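Local coordinates for cellulosomal scaffoldin anchoring protein C (Acetivibrio cellulolyticus, PDB 4UYP) that carries a cohesin module that binds the dockerin of the adaptor scaffoldin ScaB, a link that attaches the cellulosome to the cell surface, at residues Thr22-Pro27 against Asp88-Phe93; Tyr32-Arg37 against Met75-Pro80; Val45-Ile50 against Thr64-Glu69. One frame throughout, in Å; residues are numbered along the deposited sequence. Where two conformers were deposited one is given.

Contact 1. Residues Thr22-Pro27 against Asp88-Phe93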
loop_
_atom_site.group_PDB
_atom_site.type_symbol
_atom_site.label_atom_id
_atom_site.label_comp_id
_atom_site.label_asym_id
_atom_site.label_seq_id
_atom_site.Cartn_x
_atom_site.Cartn_y
_atom_site.Cartn_z
ATOM N N THR C 22 -16.546 -6.601 2.920
ATOM C CA THR C 22 -17.736 -7.242 2.336
ATOM C C THR C 22 -17.463 -7.488 0.864
ATOM O O THR C 22 -16.880 -6.645 0.172
ATOM C CB THR C 22 -19.034 -6.385 2.460
ATOM O OG1 THR C 22 -19.231 -6.008 3.828
ATOM C CG2 THR C 22 -20.312 -7.096 1.851
ATOM N N PHE C 23 -17.894 -8.636 0.362
ATOM C CA PHE C 23 -17.851 -8.877 -1.077
ATOM C C PHE C 23 -19.315 -8.966 -1.638
ATOM O O PHE C 23 -20.210 -9.624 -1.075
ATOM C CB PHE C 23 -17.310 -10.287 -1.348
ATOM C CG PHE C 23 -15.843 -10.547 -0.996
ATOM C CD1 PHE C 23 -14.971 -9.499 -0.639
ATOM C CD2 PHE C 23 -15.345 -11.869 -1.011
ATOM C CE1 PHE C 23 -13.615 -9.778 -0.302
ATOM C CE2 PHE C 23 -13.990 -12.128 -0.756
ATOM C CZ PHE C 23 -13.131 -11.088 -0.398
ATOM N N THR C 24 -19.494 -8.215 -2.724
ATOM C CA THR C 24 -20.814 -8.115 -3.401
ATOM C C THR C 24 -20.610 -8.552 -4.845
ATOM O O THR C 24 -19.616 -8.303 -5.451
ATOM C CB THR C 24 -21.377 -6.667 -3.210
ATOM O OG1 THR C 24 -21.769 -6.551 -1.815
ATOM C CG2 THR C 24 -22.722 -6.461 -3.991
ATOM N N ASN C 25 -21.674 -9.151 -5.418
ATOM C CA ASN C 25 -21.637 -9.665 -6.823
ATOM C C ASN C 25 -20.515 -10.706 -7.008
ATOM O O ASN C 25 -19.743 -10.744 -7.998
ATOM C CB ASN C 25 -21.439 -8.538 -7.849
ATOM C CG ASN C 25 -22.483 -7.461 -7.747
ATOM O OD1 ASN C 25 -23.607 -7.660 -7.369
ATOM N ND2 ASN C 25 -22.016 -6.270 -7.959
ATOM N N VAL C 26 -20.403 -11.580 -5.980
ATOM C CA VAL C 26 -19.402 -12.642 -6.103
ATOM C C VAL C 26 -19.807 -13.590 -7.297
ATOM O O VAL C 26 -20.977 -13.987 -7.295
ATOM C CB VAL C 26 -19.329 -13.426 -4.774
ATOM C CG1 VAL C 26 -18.483 -14.708 -4.849
ATOM C CG2 VAL C 26 -18.785 -12.510 -3.619
ATOM N N PRO C 27 -18.860 -14.010 -8.074
ATOM C CA PRO C 27 -19.220 -14.889 -9.224
ATOM C C PRO C 27 -19.728 -16.192 -8.669
ATOM O O PRO C 27 -19.126 -16.852 -7.811
ATOM C CB PRO C 27 -17.880 -15.058 -9.956
ATOM C CG PRO C 27 -16.802 -14.789 -8.903
ATOM C CD PRO C 27 -17.446 -13.613 -8.161
ATOM N N ASP C 88 -18.677 -18.267 -3.222
ATOM C CA ASP C 88 -19.522 -18.116 -4.400
ATOM C C ASP C 88 -20.827 -17.448 -4.028
ATOM O O ASP C 88 -21.874 -17.606 -4.758
ATOM C CB ASP C 88 -19.801 -19.476 -5.061
ATOM C CG ASP C 88 -20.588 -20.365 -4.201
ATOM O OD1 ASP C 88 -20.881 -20.139 -3.008
ATOM O OD2 ASP C 88 -20.869 -21.570 -4.729
ATOM N N SER C 89 -20.876 -16.638 -2.962
ATOM C CA SER C 89 -22.041 -15.901 -2.556
ATOM C C SER C 89 -21.577 -14.622 -1.832
ATOM O O SER C 89 -20.340 -14.499 -1.499
ATOM C CB SER C 89 -22.876 -16.713 -1.571
ATOM O OG SER C 89 -22.185 -17.131 -0.380
ATOM N N ASP C 90 -22.494 -13.690 -1.583
ATOM C CA ASP C 90 -22.088 -12.368 -1.067
ATOM C C ASP C 90 -22.135 -12.348 0.427
ATOM O O ASP C 90 -22.894 -13.026 1.066
ATOM C CB ASP C 90 -23.041 -11.289 -1.578
ATOM C CG ASP C 90 -23.036 -11.106 -3.084
ATOM O OD1 ASP C 90 -22.249 -11.755 -3.787
ATOM O OD2 ASP C 90 -23.726 -10.135 -3.542
ATOM N N GLY C 91 -21.210 -11.530 1.004
ATOM C CA GLY C 91 -21.279 -11.419 2.478
ATOM C C GLY C 91 -19.987 -10.890 3.001
ATOM O O GLY C 91 -19.193 -10.314 2.306
ATOM N N VAL C 92 -19.818 -11.055 4.313
ATOM C CA VAL C 92 -18.602 -10.572 4.990
ATOM C C VAL C 92 -17.470 -11.586 4.860
ATOM O O VAL C 92 -17.583 -12.791 5.310
ATOM C CB VAL C 92 -18.921 -10.331 6.473
ATOM C CG1 VAL C 92 -17.664 -9.824 7.208
ATOM C CG2 VAL C 92 -20.039 -9.233 6.593
ATOM N N PHE C 93 -16.364 -11.123 4.283
ATOM C CA PHE C 93 -15.192 -11.930 4.155
ATOM C C PHE C 93 -14.409 -11.922 5.468
ATOM O O PHE C 93 -13.943 -12.984 5.879
ATOM C CB PHE C 93 -14.331 -11.322 3.026
ATOM C CG PHE C 93 -12.970 -11.902 2.907
ATOM C CD1 PHE C 93 -12.832 -13.268 2.473
ATOM C CD2 PHE C 93 -11.853 -11.137 3.097
ATOM C CE1 PHE C 93 -11.536 -13.821 2.283
ATOM C CE2 PHE C 93 -10.574 -11.709 2.949
ATOM C CZ PHE C 93 -10.464 -13.027 2.580
HETATM O O HOH W 1 -25.023 -10.202 -5.922
HETATM O O HOH W 2 -22.948 -14.013 -5.330
#
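This contact lies where strand 16-24 runs out beside the start of strand 91-100, an antiparallel pair in the cohesin beta-sandwich. F23 and G91 form a hydrogen-bonded pair, with F23 N to G91 O at 2.9 Å and G91 N to F23 O at 3.0 Å. T22 and V92 follow as a non-hydrogen-bonded pair. At G91 phi is 161°, which glycine, lacking a CB, occupies without strain. Beyond the F23-G91 pair, strand pairing gives way to side-chain bonding. D90 holds CG anti to its carbonyl carbon (chi1 -64°), and from there its carboxylate takes two successive amides of the turning chain: N25 N meets OD2 at 2.9 Å and V26 N meets OD1 at 2.9 Å. Both arrive on the syn side, N25 N well above the carboxylate plane and V26 N closer to it. The left-handed helical backbone of N25 brings both N-H groups round to the same carboxylate. Each oxygen also accepts from a water, one shared with N25 OD1 and the other with V26 O, while N25 ND2 bonds to M1 O. V26 CG2 presses on S89 O at 3.3 Å, buried with no partner in the model. On the inner face, the rings of F23 and F93 lie nearly parallel, their planes 16° apart, but slid so that they barely overlap. F93 CB makes a CH-pi contact, 3.8 Å from the centroid of the F23 ring. F121 meets F23 edge-to-face, as F62 does F93. Aromatic packing inside and D90 binding the turning chain outside suit a strand end of the cohesin jelly roll.

Contact 2. Residues Tyr32-Arg37 against Met75-Pro80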
loop_
_atom_site.group_PDB
_atom_site.type_symbol
_atom_site.label_atom_id
_atom_site.label_comp_id
_atom_site.label_asym_id
_atom_site.label_seq_id
_atom_site.Cartn_x
_atom_site.Cartn_y
_atom_site.Cartn_z
ATOM N N TYR C 32 -11.596 -19.022 -6.250
ATOM C CA TYR C 32 -10.738 -20.088 -5.753
ATOM C C TYR C 32 -9.607 -19.582 -4.845
ATOM O O TYR C 32 -9.123 -20.329 -3.987
ATOM C CB TYR C 32 -10.167 -20.750 -7.051
ATOM C CG TYR C 32 -9.313 -21.969 -6.843
ATOM C CD1 TYR C 32 -9.886 -23.132 -6.257
ATOM C CD2 TYR C 32 -7.983 -22.013 -7.178
ATOM C CE1 TYR C 32 -9.117 -24.289 -6.127
ATOM C CE2 TYR C 32 -7.191 -23.185 -7.073
ATOM C CZ TYR C 32 -7.775 -24.300 -6.524
ATOM O OH TYR C 32 -7.061 -25.467 -6.386
ATOM N N ALA C 33 -9.084 -18.369 -5.157
ATOM C CA ALA C 33 -7.928 -17.887 -4.348
ATOM C C ALA C 33 -7.990 -16.374 -4.424
ATOM O O ALA C 33 -8.361 -15.784 -5.413
ATOM C CB ALA C 33 -6.586 -18.388 -4.895
ATOM N N LEU C 34 -7.561 -15.710 -3.347
ATOM C CA LEU C 34 -7.500 -14.231 -3.337
ATOM C C LEU C 34 -6.537 -13.835 -2.262
ATOM O O LEU C 34 -6.280 -14.528 -1.262
ATOM C CB LEU C 34 -8.900 -13.615 -3.078
ATOM C CG LEU C 34 -9.419 -13.733 -1.626
ATOM C CD1 LEU C 34 -9.120 -12.388 -0.902
ATOM C CD2 LEU C 34 -10.947 -13.987 -1.688
ATOM N N SER C 35 -5.950 -12.659 -2.480
ATOM C CA SER C 35 -5.291 -11.919 -1.354
ATOM C C SER C 35 -5.923 -10.524 -1.301
ATOM O O SER C 35 -6.365 -9.988 -2.289
ATOM C CB SER C 35 -3.779 -11.824 -1.557
ATOM O OG SER C 35 -3.486 -11.045 -2.703
ATOM N N PHE C 36 -5.972 -10.036 -0.069
ATOM C CA PHE C 36 -6.583 -8.735 0.134
ATOM C C PHE C 36 -5.736 -8.009 1.149
ATOM O O PHE C 36 -5.494 -8.543 2.245
ATOM C CB PHE C 36 -8.040 -8.862 0.664
ATOM C CG PHE C 36 -8.713 -7.531 0.874
ATOM C CD1 PHE C 36 -9.149 -6.879 -0.220
ATOM C CD2 PHE C 36 -8.781 -6.926 2.158
ATOM C CE1 PHE C 36 -9.701 -5.641 -0.191
ATOM C CE2 PHE C 36 -9.351 -5.579 2.184
ATOM C CZ PHE C 36 -9.785 -5.066 1.012
ATOM N N ARG C 37 -5.161 -6.829 0.823
ATOM C CA ARG C 37 -4.342 -6.083 1.798
ATOM C C ARG C 37 -4.876 -4.702 1.958
ATOM O O ARG C 37 -5.246 -4.053 0.972
ATOM C CB ARG C 37 -2.941 -6.001 1.220
ATOM C CG ARG C 37 -2.069 -5.219 2.221
ATOM C CD ARG C 37 -0.589 -5.127 1.845
ATOM N NE ARG C 37 -0.019 -6.441 1.812
ATOM C CZ ARG C 37 1.281 -6.596 1.768
ATOM N NH1 ARG C 37 2.167 -5.588 1.747
ATOM N NH2 ARG C 37 1.814 -7.818 1.741
ATOM N N MET C 75 -4.861 -10.583 4.140
ATOM C CA MET C 75 -5.755 -11.764 4.283
ATOM C C MET C 75 -5.603 -12.602 3.004
ATOM O O MET C 75 -5.635 -12.011 1.915
ATOM C CB MET C 75 -7.227 -11.275 4.475
ATOM C CG MET C 75 -7.472 -10.772 5.929
ATOM S SD MET C 75 -8.309 -9.148 5.906
ATOM C CE MET C 75 -7.007 -7.975 5.403
ATOM N N THR C 76 -5.549 -13.915 3.150
ATOM C CA THR C 76 -5.655 -14.781 1.936
ATOM C C THR C 76 -6.721 -15.814 2.124
ATOM O O THR C 76 -7.002 -16.294 3.231
ATOM C CB THR C 76 -4.364 -15.537 1.561
ATOM O OG1 THR C 76 -3.885 -16.354 2.659
ATOM C CG2 THR C 76 -3.263 -14.494 1.250
ATOM N N PHE C 77 -7.334 -16.176 0.987
ATOM C CA PHE C 77 -8.237 -17.346 0.897
ATOM C C PHE C 77 -7.723 -18.258 -0.186
ATOM O O PHE C 77 -7.327 -17.803 -1.283
ATOM C CB PHE C 77 -9.639 -16.894 0.511
ATOM C CG PHE C 77 -10.599 -18.037 0.261
ATOM C CD1 PHE C 77 -11.092 -18.815 1.315
ATOM C CD2 PHE C 77 -10.963 -18.362 -1.031
ATOM C CE1 PHE C 77 -11.975 -19.866 1.100
ATOM C CE2 PHE C 77 -11.840 -19.428 -1.268
ATOM C CZ PHE C 77 -12.338 -20.173 -0.223
ATOM N N GLU C 78 -7.608 -19.554 0.145
ATOM C CA GLU C 78 -7.225 -20.588 -0.842
ATOM C C GLU C 78 -8.262 -21.693 -0.701
ATOM O O GLU C 78 -8.230 -22.402 0.353
ATOM C CB GLU C 78 -5.847 -21.078 -0.566
ATOM C CG GLU C 78 -4.708 -20.004 -0.636
ATOM C CD GLU C 78 -3.483 -20.397 0.254
ATOM O OE1 GLU C 78 -3.651 -20.615 1.493
ATOM O OE2 GLU C 78 -2.421 -20.453 -0.444
ATOM N N ALA C 79 -9.167 -21.851 -1.644
ATOM C CA ALA C 79 -10.069 -22.989 -1.576
ATOM C C ALA C 79 -9.297 -24.283 -1.641
ATOM O O ALA C 79 -8.210 -24.331 -2.188
ATOM C CB ALA C 79 -10.993 -22.921 -2.744
ATOM N N PRO C 80 -9.845 -25.308 -1.023
ATOM C CA PRO C 80 -9.182 -26.616 -1.195
ATOM C C PRO C 80 -9.223 -27.072 -2.664
ATOM O O PRO C 80 -10.050 -26.578 -3.455
ATOM C CB PRO C 80 -10.063 -27.523 -0.264
ATOM C CG PRO C 80 -11.439 -26.880 -0.332
ATOM C CD PRO C 80 -11.084 -25.379 -0.245
#
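A79 N donates to Y32 O at 2.8 Å right at a bulge: Y32 and A33 both face Y122 on the far side of strand 33-39, a classic beta bulge, yet pairing with 75-80 continues past it. This antiparallel pair belongs to the cohesin sheet that faces the ScaB dockerin. Its N-to-C directions differ by 175°, and L34-F77 and F36-M75 are the hydrogen-bonded pairs, for example L34 N to F77 O at 2.9 Å. S35-T76 between them and A33-E78 beyond L34-F77 are non-hydrogen-bonded, and CA-H...O contacts fill in, A33 CA lying 3.1 Å from F77 O. The A33, S35, T76 and E78 face looks to the dockerin: E78 OE1 makes a salt bridge with R22 of the dockerin chain, whereas S35 OG turns back to Y118 O. Y32 OH bonds to D59 of that same dockerin chain. On the inner face L34 holds CG between its backbone N and carbonyl carbon (chi1 74°), and its side chain crosses that of F77, CG meeting F77 CB at 3.8 Å. At the bulged end the Y32 ring packs obliquely on A79, with CD1 3.7 Å from A79 CB.

Contact 3. Residues Val45-Ile50 against Thr64-Glu69. With SO4 (sulfate ion), chain R; SO4 (sulfate ion), chain Q.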
loop_
_atom_site.group_PDB
_atom_site.type_symbol
_atom_site.label_atom_id
_atom_site.label_comp_id
_atom_site.label_asym_id
_atom_site.label_seq_id
_atom_site.Cartn_x
_atom_site.Cartn_y
_atom_site.Cartn_z
ATOM N N VAL C 45 -4.035 4.112 14.039
ATOM C CA VAL C 45 -4.715 2.880 14.427
ATOM C C VAL C 45 -3.694 1.762 14.311
ATOM O O VAL C 45 -2.723 1.813 13.551
ATOM C CB VAL C 45 -5.918 2.544 13.526
ATOM C CG1 VAL C 45 -6.999 3.645 13.706
ATOM C CG2 VAL C 45 -5.550 2.374 12.061
ATOM N N THR C 46 -4.000 0.694 15.013
ATOM C CA THR C 46 -3.209 -0.536 14.921
ATOM C C THR C 46 -4.222 -1.708 14.928
ATOM O O THR C 46 -5.365 -1.611 15.437
ATOM C CB THR C 46 -2.220 -0.757 16.058
ATOM O OG1 THR C 46 -2.872 -0.558 17.344
ATOM C CG2 THR C 46 -1.042 0.128 15.829
ATOM N N VAL C 47 -3.833 -2.847 14.376
ATOM C CA VAL C 47 -4.747 -4.003 14.361
ATOM C C VAL C 47 -4.692 -4.772 15.685
ATOM O O VAL C 47 -3.607 -5.192 16.134
ATOM C CB VAL C 47 -4.389 -4.973 13.222
ATOM C CG1 VAL C 47 -5.300 -6.221 13.218
ATOM C CG2 VAL C 47 -4.502 -4.274 11.863
ATOM N N ALA C 48 -5.825 -4.902 16.345
ATOM C CA ALA C 48 -5.964 -5.729 17.544
ATOM C C ALA C 48 -6.170 -7.182 17.163
ATOM O O ALA C 48 -5.626 -8.118 17.821
ATOM C CB ALA C 48 -7.129 -5.231 18.430
ATOM N N SER C 49 -6.977 -7.433 16.121
ATOM C CA SER C 49 -7.265 -8.823 15.695
ATOM C C SER C 49 -7.992 -8.749 14.363
ATOM O O SER C 49 -8.541 -7.678 13.961
ATOM C CB SER C 49 -8.167 -9.594 16.647
ATOM O OG SER C 49 -9.381 -8.882 16.910
ATOM N N ILE C 50 -7.972 -9.842 13.579
ATOM C CA ILE C 50 -8.759 -9.970 12.349
ATOM C C ILE C 50 -9.658 -11.179 12.508
ATOM O O ILE C 50 -9.120 -12.258 12.851
ATOM C CB ILE C 50 -7.810 -10.140 11.143
ATOM C CG1 ILE C 50 -6.958 -8.881 11.004
ATOM C CG2 ILE C 50 -8.668 -10.328 9.851
ATOM C CD1 ILE C 50 -5.917 -9.020 9.901
ATOM N N THR C 64 -4.154 -14.906 7.841
ATOM C CA THR C 64 -4.042 -13.444 8.009
ATOM C C THR C 64 -2.671 -13.111 8.615
ATOM O O THR C 64 -2.021 -13.927 9.231
ATOM C CB THR C 64 -5.158 -12.890 8.876
ATOM O OG1 THR C 64 -4.895 -13.239 10.282
ATOM C CG2 THR C 64 -6.541 -13.326 8.521
ATOM N N TYR C 65 -2.328 -11.854 8.390
ATOM C CA TYR C 65 -1.056 -11.344 8.894
ATOM C C TYR C 65 -1.224 -9.850 8.996
ATOM O O TYR C 65 -1.759 -9.236 8.114
ATOM C CB TYR C 65 0.124 -11.681 8.010
ATOM C CG TYR C 65 1.416 -11.065 8.540
ATOM C CD1 TYR C 65 2.033 -11.583 9.696
ATOM C CD2 TYR C 65 1.987 -10.034 7.856
ATOM C CE1 TYR C 65 3.235 -10.918 10.139
ATOM C CE2 TYR C 65 3.109 -9.367 8.301
ATOM C CZ TYR C 65 3.716 -9.859 9.380
ATOM O OH TYR C 65 4.855 -9.163 9.878
ATOM N N TYR C 66 -0.635 -9.223 10.011
ATOM C CA TYR C 66 -0.622 -7.773 10.015
ATOM C C TYR C 66 0.718 -7.311 10.590
ATOM O O TYR C 66 1.333 -8.013 11.362
ATOM C CB TYR C 66 -1.811 -7.210 10.820
ATOM C CG TYR C 66 -2.012 -7.774 12.163
ATOM C CD1 TYR C 66 -1.355 -7.229 13.235
ATOM C CD2 TYR C 66 -2.932 -8.860 12.429
ATOM C CE1 TYR C 66 -1.515 -7.702 14.524
ATOM C CE2 TYR C 66 -3.107 -9.303 13.781
ATOM C CZ TYR C 66 -2.399 -8.787 14.802
ATOM O OH TYR C 66 -2.499 -9.257 16.114
ATOM N N ASN C 67 1.073 -6.110 10.176
ATOM C CA ASN C 67 2.318 -5.516 10.670
ATOM C C ASN C 67 1.930 -4.097 11.138
ATOM O O ASN C 67 1.650 -3.207 10.341
ATOM C CB ASN C 67 3.331 -5.492 9.499
ATOM C CG ASN C 67 4.627 -4.867 9.872
ATOM O OD1 ASN C 67 4.666 -3.989 10.753
ATOM N ND2 ASN C 67 5.758 -5.303 9.217
ATOM N N ASN C 68 1.947 -3.921 12.447
ATOM C CA ASN C 68 1.498 -2.670 13.082
ATOM C C ASN C 68 2.625 -1.631 13.130
ATOM O O ASN C 68 2.352 -0.487 13.560
ATOM C CB ASN C 68 1.015 -2.938 14.437
ATOM C CG ASN C 68 -0.429 -3.521 14.472
ATOM O OD1 ASN C 68 -1.230 -3.108 13.581
ATOM N ND2 ASN C 68 -0.775 -4.341 15.430
ATOM N N GLU C 69 3.809 -1.957 12.714
ATOM C CA GLU C 69 4.795 -0.939 12.554
ATOM C C GLU C 69 4.769 -0.345 11.195
ATOM O O GLU C 69 4.920 0.899 11.030
ATOM C CB GLU C 69 6.194 -1.532 12.872
ATOM C CG GLU C 69 6.468 -1.913 14.327
ATOM C CD GLU C 69 5.493 -2.956 14.870
ATOM O OE1 GLU C 69 5.329 -4.064 14.221
ATOM O OE2 GLU C 69 4.811 -2.642 15.884
HETATM S S SO4 R . -4.503 -16.566 11.300
HETATM O O1 SO4 R . -5.679 -17.534 11.708
HETATM O O2 SO4 R . -5.167 -15.197 11.189
HETATM O O3 SO4 R . -3.986 -16.899 9.996
HETATM O O4 SO4 R . -3.146 -16.361 12.191
HETATM S S SO4 Q . 1.428 -6.661 17.394
HETATM O O1 SO4 Q . 0.184 -7.224 18.092
HETATM O O2 SO4 Q . 1.467 -5.188 17.150
HETATM O O3 SO4 Q . 1.567 -7.578 16.213
HETATM O O4 SO4 Q . 2.636 -6.904 18.277
HETATM O O HOH W 3 -2.337 -6.874 17.944
HETATM O O HOH W 4 -7.337 -14.229 11.942
#
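The two backbones run roughly antiparallel, at 148°, but their axes come no closer than 7.8 Å, so no beta bridge joins them and side chains span the gap. Strands 45-52 and 62-67 are the outermost strands of the cohesin jelly roll, and here they approach each other at one edge of the sandwich. N68 does most of the bridging with its amide. OD1 accepts from V47 N at 2.7 Å in a nearly straight bond, although the donor comes in tilted from the carbonyl plane. ND2 donates to V47 O at 3.0 Å, in the carbonyl plane and on a lone pair, with that oxygen also close to the N68 amide plane. The side chain thus grips both backbone polar atoms of V47, much as a neighbouring strand would, and the amide is fixed in rotation. A sulfate, probably from the crystallisation liquor, takes a second bond from ND2, its O2 lying 2.9 Å away. T46 CB packs against the same amide, its side chain crossing that of N68 at about a right angle. The apolar half of the contact centres on Y66. V47 CG1, anti to its own nitrogen (chi1 178°), sits over one face of the ring, 3.7 Å from the centroid, in a CH-pi contact. I50 CD1 reaches Y66 CD2 obliquely at 3.9 Å, and I50 CG2 slides past T64 to meet its CG2. Water ties the strands together again at both ends of this patch: one molecule donates to V47 O and bonds with Y66 OH, and another links I50 O to T64 OG1. A second sulfate, probably also from the crystallisation liquor and modelled doubtfully close to T64 OG1, accepts at O3 from T64 N at 2.9 Å.

How the contacts relate
Contacts 1 and 2 meet in the sandwich interior, their centres about 13 Å apart: F23 CE2 lies 3.7 Å from L34 CD2, and F93 CZ lies 3.8 Å from L34 CD1. Contact 3 adjoins contact 2, where M75, modelled in two conformers, packs on T64 and I50. Contacts 1 and 3 do not touch, their nearest atoms being about 7 Å apart. Of the three, contact 2 lies most extensively against the dockerin; contact 1 touches no other chain and contact 3 packs on it through Y65. The F36 side chain is also about 4 Å from that of I6, a calcium-binding residue, though no calcium is bound to this chain in the model.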